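Local coordinates for lipoprotein (Burkholderia cenocepacia, PDB 4QHQ) that binds methionine in a cleft between two lobes and probably delivers it to an ABC transporter as a membrane-anchored substrate-binding lipoprotein, at residues Y38-N42 with F55-L61; V73-Y79 with A198-V203; A103-D107 with A156-V162; S109-L115 with N135-V139. All blocks are in the same frame, centred on the assembly; numbering follows the deposited sequence.

Contact 1. Residues Y38-N42 with F55-L61. With MET (methionine), chain B.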
# COMPACT_ATOMS: atom_id res chain seq x y z
N TYR A 38 -5.60 -6.76 2.61
CA TYR A 38 -5.35 -6.67 1.17
C TYR A 38 -5.84 -7.89 0.41
O TYR A 38 -5.86 -7.87 -0.81
CB TYR A 38 -3.85 -6.58 0.89
CG TYR A 38 -3.12 -5.36 1.41
CD1 TYR A 38 -3.77 -4.16 1.64
CD2 TYR A 38 -1.75 -5.42 1.66
CE1 TYR A 38 -3.08 -3.04 2.11
CE2 TYR A 38 -1.06 -4.33 2.12
CZ TYR A 38 -1.73 -3.14 2.34
OH TYR A 38 -1.00 -2.07 2.80
N VAL A 39 -6.23 -8.93 1.14
CA VAL A 39 -6.36 -10.27 0.57
C VAL A 39 -7.53 -10.44 -0.39
O VAL A 39 -7.41 -11.10 -1.43
CB VAL A 39 -6.44 -11.34 1.69
CG1 VAL A 39 -6.64 -12.74 1.12
CG2 VAL A 39 -5.19 -11.29 2.56
N GLN A 40 -8.66 -9.84 -0.06
CA GLN A 40 -9.89 -10.14 -0.79
C GLN A 40 -10.39 -9.21 -1.90
O GLN A 40 -11.13 -9.69 -2.76
CB GLN A 40 -11.07 -10.44 0.16
CG GLN A 40 -10.88 -11.70 1.02
CD GLN A 40 -10.65 -12.96 0.20
OE1 GLN A 40 -11.18 -13.11 -0.91
NE2 GLN A 40 -9.86 -13.88 0.74
N PRO A 41 -10.04 -7.91 -1.89
CA PRO A 41 -10.74 -7.07 -2.88
C PRO A 41 -10.57 -7.44 -4.35
O PRO A 41 -11.53 -7.25 -5.11
CB PRO A 41 -10.17 -5.67 -2.63
CG PRO A 41 -9.76 -5.69 -1.20
CD PRO A 41 -9.24 -7.08 -0.96
N ASN A 42 -9.43 -7.98 -4.77
CA ASN A 42 -9.31 -8.38 -6.17
C ASN A 42 -10.17 -9.59 -6.52
O ASN A 42 -10.77 -9.63 -7.58
CB ASN A 42 -7.86 -8.62 -6.58
CG ASN A 42 -7.08 -7.33 -6.77
OD1 ASN A 42 -7.62 -6.29 -7.14
ND2 ASN A 42 -5.79 -7.39 -6.51
N PHE A 55 -7.25 0.14 -3.45
CA PHE A 55 -6.48 -0.24 -2.27
C PHE A 55 -5.04 -0.62 -2.57
O PHE A 55 -4.29 -0.84 -1.64
CB PHE A 55 -7.14 -1.42 -1.56
CG PHE A 55 -6.87 -2.73 -2.23
CD1 PHE A 55 -7.51 -3.07 -3.42
CD2 PHE A 55 -5.98 -3.64 -1.67
CE1 PHE A 55 -7.25 -4.27 -4.05
CE2 PHE A 55 -5.71 -4.84 -2.29
CZ PHE A 55 -6.35 -5.17 -3.47
N GLN A 56 -4.65 -0.73 -3.84
CA GLN A 56 -3.36 -1.35 -4.16
C GLN A 56 -2.51 -0.54 -5.11
O GLN A 56 -2.99 0.38 -5.76
CB GLN A 56 -3.61 -2.72 -4.80
CG GLN A 56 -4.06 -2.65 -6.26
CD GLN A 56 -4.75 -3.91 -6.71
OE1 GLN A 56 -4.20 -5.00 -6.63
NE2 GLN A 56 -5.99 -3.76 -7.19
N HIS A 57 -1.23 -0.88 -5.18
CA HIS A 57 -0.34 -0.34 -6.20
C HIS A 57 -0.17 -1.35 -7.35
O HIS A 57 -0.64 -2.48 -7.27
CB HIS A 57 1.00 0.11 -5.59
CG HIS A 57 1.63 -0.89 -4.68
ND1 HIS A 57 2.02 -2.14 -5.10
CD2 HIS A 57 1.98 -0.80 -3.37
CE1 HIS A 57 2.57 -2.79 -4.08
NE2 HIS A 57 2.57 -1.99 -3.02
N GLN A 58 0.45 -0.92 -8.44
CA GLN A 58 0.62 -1.78 -9.60
C GLN A 58 1.46 -3.05 -9.34
O GLN A 58 1.11 -4.12 -9.83
CB GLN A 58 1.14 -1.01 -10.82
CG GLN A 58 1.06 -1.82 -12.12
CD GLN A 58 -0.35 -2.01 -12.63
OE1 GLN A 58 -1.09 -1.05 -12.80
NE2 GLN A 58 -0.72 -3.27 -12.87
N PRO A 59 2.56 -2.94 -8.57
CA PRO A 59 3.30 -4.18 -8.28
C PRO A 59 2.43 -5.20 -7.55
O PRO A 59 2.52 -6.40 -7.84
CB PRO A 59 4.47 -3.68 -7.42
CG PRO A 59 4.73 -2.32 -7.99
CD PRO A 59 3.34 -1.75 -8.20
N TYR A 60 1.56 -4.75 -6.65
CA TYR A 60 0.66 -5.68 -5.98
C TYR A 60 -0.33 -6.32 -6.97
O TYR A 60 -0.53 -7.54 -6.95
CB TYR A 60 -0.10 -4.98 -4.84
CG TYR A 60 -0.89 -5.94 -3.98
CD1 TYR A 60 -2.21 -6.25 -4.28
CD2 TYR A 60 -0.32 -6.51 -2.87
CE1 TYR A 60 -2.93 -7.13 -3.48
CE2 TYR A 60 -1.02 -7.40 -2.06
CZ TYR A 60 -2.34 -7.71 -2.38
OH TYR A 60 -3.02 -8.58 -1.58
N LEU A 61 -0.95 -5.51 -7.83
CA LEU A 61 -1.88 -6.02 -8.82
C LEU A 61 -1.18 -7.02 -9.74
O LEU A 61 -1.72 -8.07 -10.07
CB LEU A 61 -2.47 -4.87 -9.63
CG LEU A 61 -3.46 -5.23 -10.73
CD1 LEU A 61 -4.56 -6.11 -10.16
CD2 LEU A 61 -4.04 -3.95 -11.30
N MET B . -1.92 1.58 0.33
CA MET B . -0.86 0.57 0.33
C MET B . 0.49 1.20 0.07
O MET B . 0.58 2.08 -0.78
CB MET B . -1.17 -0.50 -0.72
CG MET B . -0.15 -1.64 -0.78
SD MET B . -0.53 -2.84 -2.08
CE MET B . -2.04 -3.57 -1.46
OXT MET B . 1.49 0.85 0.71
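Asn42 and Gln56 join their side-chain amides by two hydrogen bonds, their planes 24° apart. Gln56 NE2 gives to Asn42 OD1 at 3.0 Å, in the carbonyl plane on a lone pair; Asn42 ND2 returns a nearly straight bond to Gln56 OE1, 2.9 Å long. Each amide is donor and acceptor, which suits this buried spot, and Asn53 and Gln64 add hydrogen bonds to Asn42 OD1 and ND2 respectively, consistent with this orientation. The Phe55 ring lies beside the pair, Pro41 CB over one face in a CH-pi contact and Gln56 CB over the other. Tyr38 turns its edge toward the face of Tyr60, planes at 68°, and the two rings hold the ligand's methyl between them: methionine CE lies 3.6 Å from Tyr38 CG and over Tyr60. His57 puts a ring face against the sulfur, methionine SD 3.3 Å from NE2, which is hydrogen-bonded to Asn110, while ND1 caps helix 58-68 by accepting from Tyr60 N. The apolar thioether thus meets aromatic surface. The contact packs the start of helix 41-47 against the junction of strand 52-57 and helix 58-68, with strand 199-204 alongside and helix 108-120 across the pocket.

Contact 2. Residues V73-Y79 with A198-V203. With MET (methionine), chain B.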
# COMPACT_ATOMS: atom_id res chain seq x y z
N VAL A 73 -7.52 -4.44 -14.42
CA VAL A 73 -6.60 -3.41 -14.87
C VAL A 73 -6.81 -2.11 -14.12
O VAL A 73 -7.88 -1.87 -13.56
CB VAL A 73 -6.75 -3.11 -16.36
CG1 VAL A 73 -6.29 -4.30 -17.21
CG2 VAL A 73 -8.20 -2.75 -16.68
N SER A 74 -5.79 -1.27 -14.14
CA SER A 74 -5.89 0.05 -13.56
C SER A 74 -6.75 0.95 -14.43
O SER A 74 -6.64 0.96 -15.66
CB SER A 74 -4.51 0.67 -13.42
OG SER A 74 -4.61 1.97 -12.89
N ALA A 75 -7.62 1.71 -13.78
CA ALA A 75 -8.40 2.74 -14.44
C ALA A 75 -7.81 4.12 -14.16
O ALA A 75 -8.21 5.10 -14.77
CB ALA A 75 -9.84 2.68 -13.97
N GLY A 76 -6.86 4.20 -13.24
CA GLY A 76 -6.25 5.48 -12.92
C GLY A 76 -5.61 5.49 -11.55
O GLY A 76 -5.92 4.66 -10.69
N LEU A 77 -4.73 6.46 -11.34
CA LEU A 77 -3.97 6.52 -10.10
C LEU A 77 -4.69 7.34 -9.04
O LEU A 77 -5.49 8.23 -9.36
CB LEU A 77 -2.59 7.11 -10.37
CG LEU A 77 -1.70 6.33 -11.34
CD1 LEU A 77 -0.33 6.99 -11.42
CD2 LEU A 77 -1.59 4.85 -10.94
N THR A 78 -4.37 7.05 -7.78
CA THR A 78 -5.03 7.71 -6.66
C THR A 78 -4.04 8.54 -5.84
O THR A 78 -3.99 9.76 -5.96
CB THR A 78 -5.78 6.69 -5.79
OG1 THR A 78 -4.89 5.62 -5.43
CG2 THR A 78 -6.94 6.09 -6.57
N TYR A 79 -3.23 7.88 -5.01
CA TYR A 79 -2.20 8.56 -4.23
C TYR A 79 -1.02 7.62 -4.09
O TYR A 79 -1.16 6.41 -4.28
CB TYR A 79 -2.71 8.93 -2.84
CG TYR A 79 -3.06 7.74 -2.01
CD1 TYR A 79 -2.10 7.09 -1.23
CD2 TYR A 79 -4.36 7.24 -1.99
CE1 TYR A 79 -2.43 5.98 -0.48
CE2 TYR A 79 -4.69 6.14 -1.23
CZ TYR A 79 -3.71 5.51 -0.47
OH TYR A 79 -4.04 4.42 0.29
N ALA A 198 2.61 4.02 -6.59
CA ALA A 198 1.35 4.77 -6.62
C ALA A 198 0.18 3.81 -6.57
O ALA A 198 0.18 2.78 -7.24
CB ALA A 198 1.25 5.64 -7.87
N ASN A 199 -0.82 4.17 -5.79
CA ASN A 199 -2.00 3.35 -5.68
C ASN A 199 -2.96 3.65 -6.84
O ASN A 199 -2.77 4.64 -7.56
CB ASN A 199 -2.69 3.57 -4.33
CG ASN A 199 -2.00 2.88 -3.18
OD1 ASN A 199 -2.65 2.47 -2.23
ND2 ASN A 199 -0.66 2.76 -3.24
N LEU A 200 -3.97 2.82 -7.02
CA LEU A 200 -4.78 2.90 -8.23
C LEU A 200 -6.20 2.40 -8.00
O LEU A 200 -6.51 1.68 -7.04
CB LEU A 200 -4.09 2.11 -9.36
CG LEU A 200 -3.81 0.62 -9.12
CD1 LEU A 200 -4.99 -0.28 -9.45
CD2 LEU A 200 -2.62 0.13 -9.89
N ILE A 201 -7.09 2.80 -8.90
CA ILE A 201 -8.42 2.21 -8.97
C ILE A 201 -8.40 1.09 -10.00
O ILE A 201 -7.95 1.30 -11.12
CB ILE A 201 -9.48 3.26 -9.36
CG1 ILE A 201 -9.59 4.32 -8.27
CG2 ILE A 201 -10.85 2.58 -9.61
CD1 ILE A 201 -10.43 5.52 -8.66
N ALA A 202 -8.85 -0.09 -9.61
CA ALA A 202 -8.88 -1.25 -10.50
C ALA A 202 -10.30 -1.60 -10.88
O ALA A 202 -11.22 -1.48 -10.06
CB ALA A 202 -8.21 -2.45 -9.85
N VAL A 203 -10.47 -2.04 -12.12
CA VAL A 203 -11.76 -2.53 -12.61
C VAL A 203 -11.54 -3.79 -13.45
O VAL A 203 -10.42 -4.10 -13.84
CB VAL A 203 -12.49 -1.49 -13.49
CG1 VAL A 203 -12.78 -0.23 -12.68
CG2 VAL A 203 -11.68 -1.17 -14.75
N MET B . -1.92 1.58 0.33
CA MET B . -0.86 0.57 0.33
C MET B . 0.49 1.20 0.07
O MET B . 0.58 2.08 -0.78
CB MET B . -1.17 -0.50 -0.72
CG MET B . -0.15 -1.64 -0.78
SD MET B . -0.53 -2.84 -2.08
CE MET B . -2.04 -3.57 -1.46
OXT MET B . 1.49 0.85 0.71
O HOH W 1 -6.47 3.34 -4.68
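Asn199 reaches from the backbone pairing with Thr78 and Tyr79 into the methionine site. Its CB starts in close quarters, 3.2 Å from Thr78 OG1 and equally near Tyr79 O. With CG anti to the carbonyl carbon (chi1 -77°), the amide is carried over a face of the Tyr79 ring, its plane 31° from that of the ring. At the tip, OD1 accepts from the ligand's amino nitrogen, methionine N, at 2.8 Å, and ND2 donates to the carboxylate atom methionine O over the same distance. Asparagine suits the place because one short amide can answer both ends of an amino acid's polar head. Tyr79 OH is hydrogen-bonded to Asp11. Behind the pocket the two strands run antiparallel in the central sheet of one lobe of a periplasmic-binding-protein fold. Val73 and Val203 form a hydrogen-bonded pair. Ala75 and Gly76 both lie opposite Ile201, a beta bulge: Ala75 N donates to Ile201 O, and Gly76 O accepts from Ile201 N. Gly76 has a phi of 158°, a backbone shape that a CB would obstruct. Beyond it, Leu77 CD2 lies 4.0 Å from Leu200 CB, and Thr78 CG2 meets Ile201 CG1 at 3.6 Å. A water links Thr78 OG1 to Leu200 O, donating to the latter, while Asn199 N bonds to Tyr79 O at 2.7 Å.

Contact 3. Residues A103-D107 with A156-V162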
# COMPACT_ATOMS: atom_id res chain seq x y z
N ALA A 103 10.49 -6.82 11.40
CA ALA A 103 9.34 -7.44 10.77
C ALA A 103 9.02 -6.69 9.49
O ALA A 103 9.11 -5.46 9.44
CB ALA A 103 8.16 -7.44 11.72
N VAL A 104 8.70 -7.45 8.44
CA VAL A 104 8.29 -6.89 7.16
C VAL A 104 7.03 -7.60 6.65
O VAL A 104 6.71 -8.71 7.12
CB VAL A 104 9.42 -7.01 6.09
CG1 VAL A 104 10.66 -6.25 6.53
CG2 VAL A 104 9.74 -8.47 5.79
N PRO A 105 6.29 -6.98 5.70
CA PRO A 105 5.15 -7.68 5.10
C PRO A 105 5.55 -8.99 4.42
O PRO A 105 6.71 -9.17 4.04
CB PRO A 105 4.65 -6.68 4.06
CG PRO A 105 5.10 -5.33 4.55
CD PRO A 105 6.46 -5.63 5.14
N ASN A 106 4.59 -9.89 4.26
CA ASN A 106 4.87 -11.21 3.70
C ASN A 106 4.25 -11.51 2.33
O ASN A 106 4.32 -12.64 1.85
CB ASN A 106 4.48 -12.33 4.68
CG ASN A 106 2.99 -12.41 4.92
OD1 ASN A 106 2.20 -11.68 4.33
ND2 ASN A 106 2.58 -13.34 5.78
N ASP A 107 3.63 -10.51 1.72
CA ASP A 107 3.11 -10.66 0.36
C ASP A 107 4.24 -10.25 -0.59
O ASP A 107 5.07 -9.41 -0.23
CB ASP A 107 1.86 -9.81 0.15
CG ASP A 107 2.15 -8.34 0.31
OD1 ASP A 107 2.28 -7.89 1.47
OD2 ASP A 107 2.29 -7.63 -0.71
N ALA A 156 0.71 -8.15 6.35
CA ALA A 156 0.87 -6.70 6.34
C ALA A 156 0.00 -6.00 7.39
O ALA A 156 0.46 -5.06 8.04
CB ALA A 156 0.58 -6.13 4.94
N ALA A 157 -1.22 -6.47 7.57
CA ALA A 157 -2.14 -5.80 8.48
C ALA A 157 -1.74 -5.98 9.95
O ALA A 157 -2.14 -5.18 10.80
CB ALA A 157 -3.56 -6.26 8.25
N GLN A 158 -0.97 -7.02 10.23
CA GLN A 158 -0.65 -7.35 11.63
C GLN A 158 0.54 -6.56 12.17
O GLN A 158 0.73 -6.49 13.38
CB GLN A 158 -0.39 -8.84 11.81
CG GLN A 158 -1.51 -9.78 11.37
CD GLN A 158 -2.80 -9.59 12.14
OE1 GLN A 158 -2.81 -9.04 13.25
NE2 GLN A 158 -3.90 -10.05 11.57
N LEU A 159 1.34 -6.00 11.27
CA LEU A 159 2.60 -5.35 11.66
C LEU A 159 2.53 -4.29 12.78
O LEU A 159 3.39 -4.29 13.66
CB LEU A 159 3.34 -4.83 10.42
CG LEU A 159 3.91 -5.97 9.57
CD1 LEU A 159 4.30 -5.49 8.18
CD2 LEU A 159 5.10 -6.63 10.26
N PRO A 160 1.51 -3.39 12.75
CA PRO A 160 1.45 -2.43 13.86
C PRO A 160 1.30 -3.10 15.21
O PRO A 160 1.79 -2.57 16.22
CB PRO A 160 0.19 -1.61 13.55
CG PRO A 160 0.04 -1.70 12.07
CD PRO A 160 0.54 -3.07 11.68
N ARG A 161 0.67 -4.27 15.24
CA ARG A 161 0.40 -4.95 16.49
C ARG A 161 1.52 -5.89 16.97
O ARG A 161 1.33 -6.61 17.94
CB ARG A 161 -0.95 -5.67 16.44
CG ARG A 161 -2.10 -4.68 16.35
CD ARG A 161 -3.47 -5.35 16.38
NE ARG A 161 -3.75 -6.17 15.19
CZ ARG A 161 -4.01 -5.68 13.98
NH1 ARG A 161 -4.01 -4.36 13.78
NH2 ARG A 161 -4.28 -6.50 12.97
N VAL A 162 2.67 -5.85 16.31
CA VAL A 162 3.85 -6.55 16.84
C VAL A 162 4.99 -5.59 17.20
O VAL A 162 6.07 -6.02 17.59
CB VAL A 162 4.41 -7.63 15.87
CG1 VAL A 162 3.31 -8.64 15.49
CG2 VAL A 162 5.03 -7.00 14.63
O HOH W 2 1.17 -9.18 3.58
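Leu159 makes most of the apolar contact, with Ala103 and Pro105. Its branches divide the work: CD2 presses on Ala103 CB at 3.5 Å, tighter than usual for two carbons, while CD1 meets Pro105 CG at 3.7 Å. A chi1 of -71° sets CG beside the backbone N of Leu159 and turns both methyls along one face of the strand; the side chain crosses the proline ring at about a right angle. Val162 CG2 extends the patch along Ala103 CB, and Ala156 CB touches Pro105 CB more loosely, 4.2 Å away. Ala156 is small enough for its backbone to come close to that of Pro105; where the chains are further apart, the longer Leu159 reaches Ala103. Strand 101-105 is an inner strand of the second lobe's mixed sheet in this periplasmic-binding-protein fold, flanked by 150-154 and 168-171. The residues from 156 to 162 belong to the connection between those two neighbours and pass over one face of the sheet, turning through a short 3-10 segment at 159-161. Polar contact across the segments goes through one water. It donates to Asn106 OD1 and to Asp107 OD1, the latter at 2.7 Å, and accepts from Ala156 N at 3.0 Å, giving a partner to that backbone N-H. Asn106 ND2 hydrogen-bonds to Asp155, and Asp107 OD2 to Asn110 ND2; Asp107, the N-cap residue, also caps the start of helix 108-120 with its side chain.

Contact 4. Residues S109-L115 with N135-V139. With MET (methionine), chain B.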
# COMPACT_ATOMS: atom_id res chain seq x y z
N SER A 109 4.98 -8.45 -3.35
CA SER A 109 5.39 -7.11 -3.75
C SER A 109 5.73 -6.20 -2.57
O SER A 109 6.68 -5.43 -2.65
CB SER A 109 4.34 -6.44 -4.65
OG SER A 109 3.19 -6.08 -3.94
N ASN A 110 4.97 -6.24 -1.49
CA ASN A 110 5.33 -5.39 -0.36
C ASN A 110 6.50 -5.92 0.46
O ASN A 110 7.24 -5.12 1.05
CB ASN A 110 4.11 -5.10 0.51
CG ASN A 110 3.13 -4.20 -0.19
OD1 ASN A 110 3.41 -3.01 -0.43
ND2 ASN A 110 1.98 -4.76 -0.56
N GLU A 111 6.72 -7.23 0.47
CA GLU A 111 7.91 -7.77 1.10
C GLU A 111 9.12 -7.28 0.32
O GLU A 111 10.09 -6.80 0.89
CB GLU A 111 7.90 -9.31 1.14
CG GLU A 111 9.23 -9.83 1.63
CD GLU A 111 9.19 -11.22 2.23
OE1 GLU A 111 8.16 -11.90 2.22
OE2 GLU A 111 10.25 -11.63 2.75
N ASN A 112 9.06 -7.41 -1.00
CA ASN A 112 10.12 -6.93 -1.87
C ASN A 112 10.39 -5.44 -1.63
O ASN A 112 11.54 -5.02 -1.47
CB ASN A 112 9.76 -7.18 -3.33
CG ASN A 112 10.85 -6.75 -4.27
OD1 ASN A 112 11.93 -7.34 -4.29
ND2 ASN A 112 10.58 -5.73 -5.08
N ARG A 113 9.32 -4.67 -1.57
CA ARG A 113 9.39 -3.25 -1.32
C ARG A 113 10.10 -2.94 0.00
O ARG A 113 10.98 -2.06 0.07
CB ARG A 113 7.98 -2.70 -1.27
CG ARG A 113 7.88 -1.22 -0.98
CD ARG A 113 6.41 -0.85 -0.91
NE ARG A 113 6.20 0.58 -0.88
CZ ARG A 113 5.01 1.15 -0.77
NH1 ARG A 113 3.93 0.38 -0.65
NH2 ARG A 113 4.90 2.47 -0.77
N ALA A 114 9.71 -3.64 1.06
CA ALA A 114 10.32 -3.46 2.38
C ALA A 114 11.81 -3.79 2.38
O ALA A 114 12.60 -3.07 2.98
CB ALA A 114 9.60 -4.30 3.41
N LEU A 115 12.17 -4.89 1.73
CA LEU A 115 13.56 -5.32 1.71
C LEU A 115 14.42 -4.34 0.90
O LEU A 115 15.58 -4.10 1.24
CB LEU A 115 13.67 -6.74 1.16
CG LEU A 115 13.07 -7.80 2.08
CD1 LEU A 115 13.21 -9.19 1.49
CD2 LEU A 115 13.73 -7.74 3.45
N ASN A 135 11.21 -9.14 -10.42
CA ASN A 135 11.46 -10.16 -9.40
C ASN A 135 11.13 -9.65 -8.01
O ASN A 135 11.24 -8.46 -7.73
CB ASN A 135 12.92 -10.61 -9.43
CG ASN A 135 13.28 -11.35 -10.71
OD1 ASN A 135 12.41 -11.74 -11.48
ND2 ASN A 135 14.57 -11.55 -10.92
N ASN A 136 10.72 -10.57 -7.14
CA ASN A 136 10.44 -10.23 -5.75
C ASN A 136 11.35 -10.95 -4.76
O ASN A 136 11.41 -12.18 -4.74
CB ASN A 136 8.96 -10.48 -5.42
CG ASN A 136 8.02 -9.53 -6.16
OD1 ASN A 136 7.06 -9.96 -6.82
ND2 ASN A 136 8.30 -8.24 -6.05
N ALA A 137 12.05 -10.17 -3.94
CA ALA A 137 12.98 -10.71 -2.96
C ALA A 137 12.26 -11.16 -1.68
O ALA A 137 11.26 -10.55 -1.29
CB ALA A 137 14.05 -9.68 -2.62
N THR A 138 12.77 -12.21 -1.05
CA THR A 138 12.35 -12.59 0.29
C THR A 138 13.56 -12.57 1.20
O THR A 138 14.67 -12.26 0.75
CB THR A 138 11.72 -14.00 0.36
OG1 THR A 138 12.75 -14.99 0.20
CG2 THR A 138 10.66 -14.17 -0.72
N VAL A 139 13.37 -12.91 2.47
CA VAL A 139 14.50 -12.92 3.40
C VAL A 139 15.58 -13.93 2.99
O VAL A 139 16.74 -13.78 3.37
CB VAL A 139 14.07 -13.19 4.86
CG1 VAL A 139 13.14 -12.09 5.36
CG2 VAL A 139 13.43 -14.56 5.00
N MET B . -1.92 1.58 0.33
CA MET B . -0.86 0.57 0.33
C MET B . 0.49 1.20 0.07
O MET B . 0.58 2.08 -0.78
CB MET B . -1.17 -0.50 -0.72
CG MET B . -0.15 -1.64 -0.78
SD MET B . -0.53 -2.84 -2.08
CE MET B . -2.04 -3.57 -1.46
OXT MET B . 1.49 0.85 0.71
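Asn112 and Ala137 form the centre of this contact, where an extended loop passes along the outer side of helix 108-120. Asn112 OD1 accepts a nearly straight hydrogen bond from Ala137 N, 2.9 Å long, with the donor tilted 31° from the carbonyl plane. CG lies anti to the helix backbone N (chi1 -178°), which sends the amide out to the loop. Asparagine fits here because its short side chain offers a carbonyl to a backbone N-H, and Ala137 is small enough to let the chains approach to 4.9 Å between the CA atoms of Asn112 and Ala137. One turn on, Leu115 lays CD1 along the Thr138 backbone, 3.4 Å from Thr138 C, and also touches Ala137 CB. Asn136 crosses Asn112 at about a right angle, their amide planes 67° apart and Asn136 ND2 3.3 Å from Asn112 CB. Glu111 OE2 receives a weak bond from Val139 N. On the helix's inner side, Arg113 NH1 donates to methionine OXT at 2.8 Å, and Glu191 forms a salt bridge with the same guanidinium. The carboxylate of Glu111 also lies near that of Glu153, so its proton affinity may be raised; the firm anchoring of the loop rests on a neutral amide.

Along the chain contact 1 comes first. The segments of contact 2, 73-79 and 198-203, then enclose both others, and contact 4 falls between the two segments of contact 3. Contacts 1 and 2 belong to one lobe: their centres are 10 Å apart and they share a sheet through neighbouring strands 52-57 and 199-204. Contacts 3 and 4, with centres 13 Å apart, meet in the other lobe, where strand 101-105 is followed, after a short turn, by helix 108-120. Contacts 2 and 3 lie about 23 Å apart between centres, on opposite sides of the chain's centre. Methionine touches contacts 1, 2 and 4, and a hydrogen bond between His57 NE2 and Asn110 OD1 joins the lobes, consistent with a cleft closed around its ligand.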